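Local atomic coordinates of histone-lysine N-methyltransferase, H3 lysine-9 specific SUVH6 (Arabidopsis thaliana, PDB entry 6A5K), a protein that methylates histone H3 at its K9 site with S-adenosylmethionine as methyl donor and, through its SRA domain, probably recognises methylated DNA. Residues 355-360 with 365-370; 98-103 with 107-112. The protein carries 1 engineered substitution. All blocks are in the same frame, centred on the assembly; numbering follows the deposited sequence.

Interaction 1 of 2, residues 355-360 with 365-370; sequences LEIFKT and WGVRCL. With SAM (S-adenosylmethionine), chain F.
R368 lays its guanidinium flat over the F358 ring, the planes 3° apart and the centres 4.2 Å from each other, an off-centre cation-pi stack in which R368 NH1 sits 3.5 Å from F358 CD2. R368 CD adds a CH-pi contact to the same ring face. The Arg chain runs extended from CG to NE, which carries its flat end across the ring and on to E356. There R368 NE donates in the guanidinium plane to the anti lone pair of E356 OE2, 2.7 Å away, while R368 NH2 adds a weak bond to that oxygen. R239 forms a second salt bridge to E356 OE2, so one carboxylate oxygen meets two arginines.

Two antiparallel hydrogen-bonded pairs, E356 with R368 and F358 with G366, have N-H...O angles of 154° to 171°. The F358 ring lies along the strand by G366, its CE1 3.7 Å from V367 C at the ring edge.

This E356/F358/R368 face is closely packed, though F358 and R368 are partly exposed. The opposite face is buried but looser: L355 CD2 stays 4.1 Å from C369 CB, and I357 CG2 4.2 Å from V367 CG2. At its W365 end, partly exposed K359 rests CD over the five-membered ring of W365, with NZ held by D263 and E265.

W365 N bonds to OXT of S-adenosylmethionine at 2.8 Å, and W365 O accepts from the cofactor's amine, so the backbone of W365, at the start of the second strand, forms part of the cofactor pocket. In the sheet, strand 257-259 runs parallel beside 355-359, and strand 491-494 flanks 365-369 antiparallel.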
loop_
_atom_site.group_PDB
_atom_site.type_symbol
_atom_site.label_atom_id
_atom_site.label_comp_id
_atom_site.label_asym_id
_atom_site.label_seq_id
_atom_site.Cartn_x
_atom_site.Cartn_y
_atom_site.Cartn_z
ATOM N N LEU A 355 6.211 10.751 -6.237
ATOM C CA LEU A 355 5.750 9.989 -7.394
ATOM C C LEU A 355 6.628 10.222 -8.616
ATOM O O LEU A 355 7.290 11.258 -8.741
ATOM C CB LEU A 355 4.301 10.347 -7.734
ATOM C CG LEU A 355 3.280 10.216 -6.605
ATOM C CD1 LEU A 355 1.895 10.605 -7.094
ATOM C CD2 LEU A 355 3.278 8.795 -6.042
ATOM N N GLU A 356 6.631 9.240 -9.510
ATOM C CA GLU A 356 7.250 9.397 -10.821
ATOM C C GLU A 356 6.484 8.566 -11.845
ATOM O O GLU A 356 5.826 7.583 -11.484
ATOM C CB GLU A 356 8.729 8.994 -10.782
ATOM C CG GLU A 356 8.997 7.504 -10.871
ATOM C CD GLU A 356 10.485 7.174 -10.832
ATOM O OE1 GLU A 356 11.305 8.104 -10.656
ATOM O OE2 GLU A 356 10.838 5.984 -10.982
ATOM N N ILE A 357 6.528 8.979 -13.112
ATOM C CA ILE A 357 5.988 8.134 -14.167
ATOM C C ILE A 357 7.127 7.396 -14.854
ATOM O O ILE A 357 8.279 7.856 -14.868
ATOM C CB ILE A 357 5.157 8.920 -15.212
ATOM C CG1 ILE A 357 6.036 9.864 -16.044
ATOM C CG2 ILE A 357 4.015 9.673 -14.532
ATOM C CD1 ILE A 357 5.304 10.462 -17.239
ATOM N N PHE A 358 6.809 6.231 -15.404
ATOM C CA PHE A 358 7.838 5.393 -15.988
ATOM C C PHE A 358 7.274 4.568 -17.134
ATOM O O PHE A 358 6.070 4.332 -17.204
ATOM C CB PHE A 358 8.453 4.472 -14.926
ATOM C CG PHE A 358 7.542 3.357 -14.489
ATOM C CD1 PHE A 358 6.508 3.596 -13.593
ATOM C CD2 PHE A 358 7.718 2.070 -14.978
ATOM C CE1 PHE A 358 5.663 2.564 -13.192
ATOM C CE2 PHE A 358 6.883 1.042 -14.586
ATOM C CZ PHE A 358 5.846 1.293 -13.694
ATOM N N LYS A 359 8.149 4.119 -18.023
ATOM C CA LYS A 359 7.694 3.336 -19.162
ATOM C C LYS A 359 7.630 1.839 -18.856
ATOM O O LYS A 359 8.595 1.244 -18.362
ATOM C CB LYS A 359 8.602 3.575 -20.371
ATOM C CG LYS A 359 8.010 3.091 -21.684
ATOM C CD LYS A 359 6.719 3.822 -22.000
ATOM C CE LYS A 359 6.559 4.060 -23.495
ATOM N NZ LYS A 359 6.744 2.822 -24.306
ATOM N N THR A 360 6.483 1.239 -19.151
ATOM C CA THR A 360 6.303 -0.201 -19.020
ATOM C C THR A 360 6.535 -0.829 -20.381
ATOM O O THR A 360 6.618 -0.116 -21.379
ATOM C CB THR A 360 4.891 -0.576 -18.533
ATOM O OG1 THR A 360 3.947 -0.289 -19.572
ATOM C CG2 THR A 360 4.521 0.190 -17.275
ATOM N N TRP A 365 3.010 4.332 -20.421
ATOM C CA TRP A 365 3.486 4.956 -19.196
ATOM C C TRP A 365 2.593 4.587 -18.013
ATOM O O TRP A 365 1.375 4.474 -18.159
ATOM C CB TRP A 365 3.550 6.476 -19.359
ATOM C CG TRP A 365 4.547 6.911 -20.396
ATOM C CD1 TRP A 365 4.340 7.016 -21.738
ATOM C CD2 TRP A 365 5.913 7.277 -20.166
ATOM N NE1 TRP A 365 5.497 7.432 -22.363
ATOM C CE2 TRP A 365 6.473 7.599 -21.420
ATOM C CE3 TRP A 365 6.713 7.362 -19.024
ATOM C CZ2 TRP A 365 7.800 8.006 -21.559
ATOM C CZ3 TRP A 365 8.032 7.768 -19.166
ATOM C CH2 TRP A 365 8.561 8.084 -20.425
ATOM N N GLY A 366 3.215 4.391 -16.853
ATOM C CA GLY A 366 2.509 4.150 -15.606
ATOM C C GLY A 366 3.078 4.992 -14.475
ATOM O O GLY A 366 3.957 5.831 -14.698
ATOM N N VAL A 367 2.593 4.753 -13.257
ATOM C CA VAL A 367 2.979 5.551 -12.091
ATOM C C VAL A 367 3.560 4.673 -10.994
ATOM O O VAL A 367 3.027 3.603 -10.714
ATOM C CB VAL A 367 1.768 6.338 -11.510
ATOM C CG1 VAL A 367 2.180 7.118 -10.264
ATOM C CG2 VAL A 367 1.169 7.279 -12.555
ATOM N N ARG A 368 4.662 5.109 -10.388
ATOM C CA ARG A 368 5.173 4.434 -9.196
ATOM C C ARG A 368 5.691 5.456 -8.188
ATOM O O ARG A 368 5.785 6.652 -8.487
ATOM C CB ARG A 368 6.283 3.431 -9.555
ATOM C CG ARG A 368 7.535 4.084 -10.157
ATOM C CD ARG A 368 8.515 3.031 -10.698
ATOM N NE ARG A 368 9.636 3.649 -11.409
ATOM C CZ ARG A 368 10.406 3.003 -12.276
ATOM N NH1 ARG A 368 10.175 1.721 -12.540
ATOM N NH2 ARG A 368 11.404 3.637 -12.882
ATOM N N CYS A 369 6.027 4.975 -6.995
ATOM C CA CYS A 369 6.526 5.832 -5.923
ATOM C C CYS A 369 7.958 5.456 -5.548
ATOM O O CYS A 369 8.305 4.276 -5.530
ATOM C CB CYS A 369 5.612 5.731 -4.702
ATOM S SG CYS A 369 6.074 6.800 -3.325
ATOM N N LEU A 370 8.787 6.455 -5.255
ATOM C CA LEU A 370 10.191 6.201 -4.929
ATOM C C LEU A 370 10.370 5.577 -3.547
ATOM O O LEU A 370 11.424 5.028 -3.247
ATOM C CB LEU A 370 11.013 7.489 -5.017
ATOM C CG LEU A 370 11.285 8.049 -6.415
ATOM C CD1 LEU A 370 12.168 9.291 -6.334
ATOM C CD2 LEU A 370 11.932 6.993 -7.295
HETATM N N SAM F . -0.541 3.903 -20.082
HETATM C CA SAM F . -1.119 5.244 -20.289
HETATM C C SAM F . -0.170 6.214 -20.996
HETATM O O SAM F . -0.469 7.410 -21.116
HETATM O OXT SAM F . 0.911 5.829 -21.450
HETATM C CB SAM F . -1.572 5.842 -18.958
HETATM C CG SAM F . -2.909 5.262 -18.518
HETATM S SD SAM F . -4.175 5.835 -19.674
HETATM C CE SAM F . -5.289 6.592 -18.497
HETATM C "C5'" SAM F . -5.160 4.377 -20.053
HETATM C "C4'" SAM F . -4.544 3.596 -21.197
HETATM O "O4'" SAM F . -3.407 2.880 -20.733
HETATM C "C3'" SAM F . -5.514 2.565 -21.741
HETATM O "O3'" SAM F . -6.306 3.106 -22.772
HETATM C "C2'" SAM F . -4.569 1.511 -22.257
HETATM O "O2'" SAM F . -4.079 1.940 -23.507
HETATM C "C1'" SAM F . -3.415 1.579 -21.280
HETATM N N9 SAM F . -3.620 0.596 -20.195
HETATM C C8 SAM F . -3.821 0.853 -18.865
HETATM N N7 SAM F . -3.969 -0.329 -18.209
HETATM C C5 SAM F . -3.881 -1.335 -19.111
HETATM C C6 SAM F . -3.958 -2.719 -19.000
HETATM N N6 SAM F . -4.163 -3.305 -17.818
HETATM N N1 SAM F . -3.841 -3.495 -20.132
HETATM C C2 SAM F . -3.626 -2.907 -21.364
HETATM N N3 SAM F . -3.539 -1.532 -21.469
HETATM C C4 SAM F . -3.657 -0.761 -20.364
#

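Interaction 2 of 2, residues 98-103 with 107-112; sequences DYMKYG and VATSIV
T109 and S110 both face D98, a classic beta bulge that shifts the antiparallel register by one residue; their two N-H groups reach D98 O from the same face of its plane, T109 N at 2.6 Å and S110 N at 3.1 Å. On its two sides the pairing is ordinary: D98 N reaches S110 O almost straight (173° at the hydrogen), and M100 and V107 exchange two backbone bonds.

The side chains gather round the bulge. T109 OG1 approaches D98 O at 3.0 Å as a weak third donor, and its torsion, with OG1 between the backbone N and the carbonyl carbon (chi1 52°), sets the hydroxyl over that oxygen. The methyl branch goes the other way: T109 CG2 lies across the extended selenomethionine M100, 3.6 Å from its CG, with SE almost as near. S110 OG lies 3.3 Å from D98 CB, while its polar partner is H90. Nearer the turn, Y102 CB meets V107 CG2 at 3.8 Å, a purely apolar touch. The Y99 side chain leads away from 107-112 and touches T156 and A160 of helix 156-167.

D98 sends its carboxylate to H64 and to the backbone N of K91, with a weak bond from Y99 N as well, so both oxygens of this buried acid have partners. That chemistry joins the bulged SRA-domain hairpin to neighbouring loops; if H64 is protonated, its charge would probably stabilise the carboxylate.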
loop_
_atom_site.group_PDB
_atom_site.type_symbol
_atom_site.label_atom_id
_atom_site.label_comp_id
_atom_site.label_asym_id
_atom_site.label_seq_id
_atom_site.Cartn_x
_atom_site.Cartn_y
_atom_site.Cartn_z
ATOM N N ASP A 98 13.264 -19.190 12.826
ATOM C CA ASP A 98 12.253 -20.228 12.741
ATOM C C ASP A 98 12.846 -21.423 12.005
ATOM O O ASP A 98 13.626 -21.260 11.039
ATOM C CB ASP A 98 10.998 -19.725 12.025
ATOM C CG ASP A 98 9.777 -20.599 12.291
ATOM O OD1 ASP A 98 9.842 -21.467 13.184
ATOM O OD2 ASP A 98 8.740 -20.398 11.623
ATOM N N TYR A 99 12.446 -22.610 12.449
ATOM C CA TYR A 99 13.019 -23.849 11.949
ATOM C C TYR A 99 12.028 -25.007 11.961
ATOM O O TYR A 99 10.937 -24.913 12.530
ATOM C CB TYR A 99 14.260 -24.219 12.761
ATOM C CG TYR A 99 14.035 -24.365 14.251
ATOM C CD1 TYR A 99 14.181 -23.275 15.102
ATOM C CD2 TYR A 99 13.699 -25.594 14.810
ATOM C CE1 TYR A 99 13.985 -23.401 16.463
ATOM C CE2 TYR A 99 13.499 -25.726 16.171
ATOM C CZ TYR A 99 13.647 -24.625 16.992
ATOM O OH TYR A 99 13.453 -24.747 18.349
HETATM N N MSE A 100 12.414 -26.102 11.321
HETATM C CA MSE A 100 11.533 -27.253 11.214
HETATM C C MSE A 100 12.346 -28.534 11.180
HETATM O O MSE A 100 13.539 -28.520 10.872
HETATM C CB MSE A 100 10.647 -27.144 9.968
HETATM C CG MSE A 100 11.312 -27.574 8.669
HETATM SE SE MSE A 100 10.164 -27.343 7.079
HETATM C CE MSE A 100 11.120 -28.576 5.908
ATOM N N LYS A 101 11.687 -29.637 11.512
ATOM C CA LYS A 101 12.287 -30.959 11.449
ATOM C C LYS A 101 12.734 -31.252 10.019
ATOM O O LYS A 101 12.020 -30.950 9.066
ATOM C CB LYS A 101 11.282 -32.003 11.946
ATOM C CG LYS A 101 11.841 -33.374 12.219
ATOM C CD LYS A 101 10.801 -34.256 12.904
ATOM C CE LYS A 101 11.458 -35.463 13.567
ATOM N NZ LYS A 101 10.581 -36.101 14.592
ATOM N N TYR A 102 13.930 -31.811 9.870
ATOM C CA TYR A 102 14.444 -32.169 8.552
ATOM C C TYR A 102 15.275 -33.431 8.663
ATOM O O TYR A 102 16.411 -33.385 9.130
ATOM C CB TYR A 102 15.283 -31.037 7.959
ATOM C CG TYR A 102 15.726 -31.287 6.534
ATOM C CD1 TYR A 102 16.874 -32.009 6.252
ATOM C CD2 TYR A 102 14.993 -30.790 5.471
ATOM C CE1 TYR A 102 17.273 -32.236 4.949
ATOM C CE2 TYR A 102 15.388 -31.003 4.170
ATOM C CZ TYR A 102 16.521 -31.728 3.911
ATOM O OH TYR A 102 16.902 -31.943 2.609
ATOM N N GLY A 103 14.714 -34.553 8.226
ATOM C CA GLY A 103 15.344 -35.841 8.454
ATOM C C GLY A 103 15.439 -36.069 9.950
ATOM O O GLY A 103 14.441 -35.956 10.659
ATOM N N VAL A 107 16.416 -27.763 10.456
ATOM C CA VAL A 107 17.053 -26.709 9.686
ATOM C C VAL A 107 16.207 -25.459 9.795
ATOM O O VAL A 107 14.996 -25.543 10.005
ATOM C CB VAL A 107 17.230 -27.086 8.201
ATOM C CG1 VAL A 107 18.147 -28.299 8.060
ATOM C CG2 VAL A 107 15.872 -27.327 7.532
ATOM N N ALA A 108 16.845 -24.301 9.670
ATOM C CA ALA A 108 16.111 -23.043 9.706
ATOM C C ALA A 108 15.190 -22.922 8.503
ATOM O O ALA A 108 15.539 -23.334 7.396
ATOM C CB ALA A 108 17.065 -21.868 9.749
ATOM N N THR A 109 14.016 -22.343 8.720
ATOM C CA THR A 109 13.107 -22.055 7.625
ATOM C C THR A 109 13.131 -20.567 7.314
ATOM O O THR A 109 12.998 -20.159 6.157
ATOM C CB THR A 109 11.676 -22.472 7.954
ATOM O OG1 THR A 109 11.305 -21.899 9.215
ATOM C CG2 THR A 109 11.567 -24.001 8.029
ATOM N N SER A 110 13.289 -19.748 8.351
ATOM C CA SER A 110 13.250 -18.304 8.114
ATOM C C SER A 110 13.925 -17.528 9.226
ATOM O O SER A 110 13.959 -17.981 10.359
ATOM C CB SER A 110 11.804 -17.825 7.957
ATOM O OG SER A 110 11.075 -18.060 9.146
ATOM N N ILE A 111 14.481 -16.367 8.898
ATOM C CA ILE A 111 15.036 -15.490 9.917
ATOM C C ILE A 111 14.559 -14.058 9.720
ATOM O O ILE A 111 14.339 -13.613 8.592
ATOM C CB ILE A 111 16.589 -15.502 9.929
ATOM C CG1 ILE A 111 17.155 -14.995 8.599
ATOM C CG2 ILE A 111 17.113 -16.899 10.254
ATOM C CD1 ILE A 111 18.690 -14.969 8.547
ATOM N N VAL A 112 14.394 -13.342 10.827
ATOM C CA VAL A 112 14.141 -11.910 10.754
ATOM C C VAL A 112 15.433 -11.187 11.109
ATOM O O VAL A 112 15.929 -11.310 12.226
ATOM C CB VAL A 112 13.011 -11.465 11.696
ATOM C CG1 VAL A 112 12.780 -9.955 11.561
ATOM C CG2 VAL A 112 11.740 -12.226 11.392
#

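Overall arrangement
From the N terminus the chain first closes interaction 2, where the turn after strand 97-102 brings strand 105-113 back beside it within the SRA domain. Strand 105-113 then pairs in parallel with 171-176, tying this hairpin into the domain's larger mixed sheet. Only much later, beyond the zinc-binding cysteines of the pre-SET region, does interaction 1 close the short loop between 355-359 and 365-369 in a second sheet. The two closures are in series, neither nested nor crossed. Their centres lie 38 Å apart and their nearest atoms about 21 Å, without touching: each is a local antiparallel hairpin, one in the SRA domain, the other beside the cofactor.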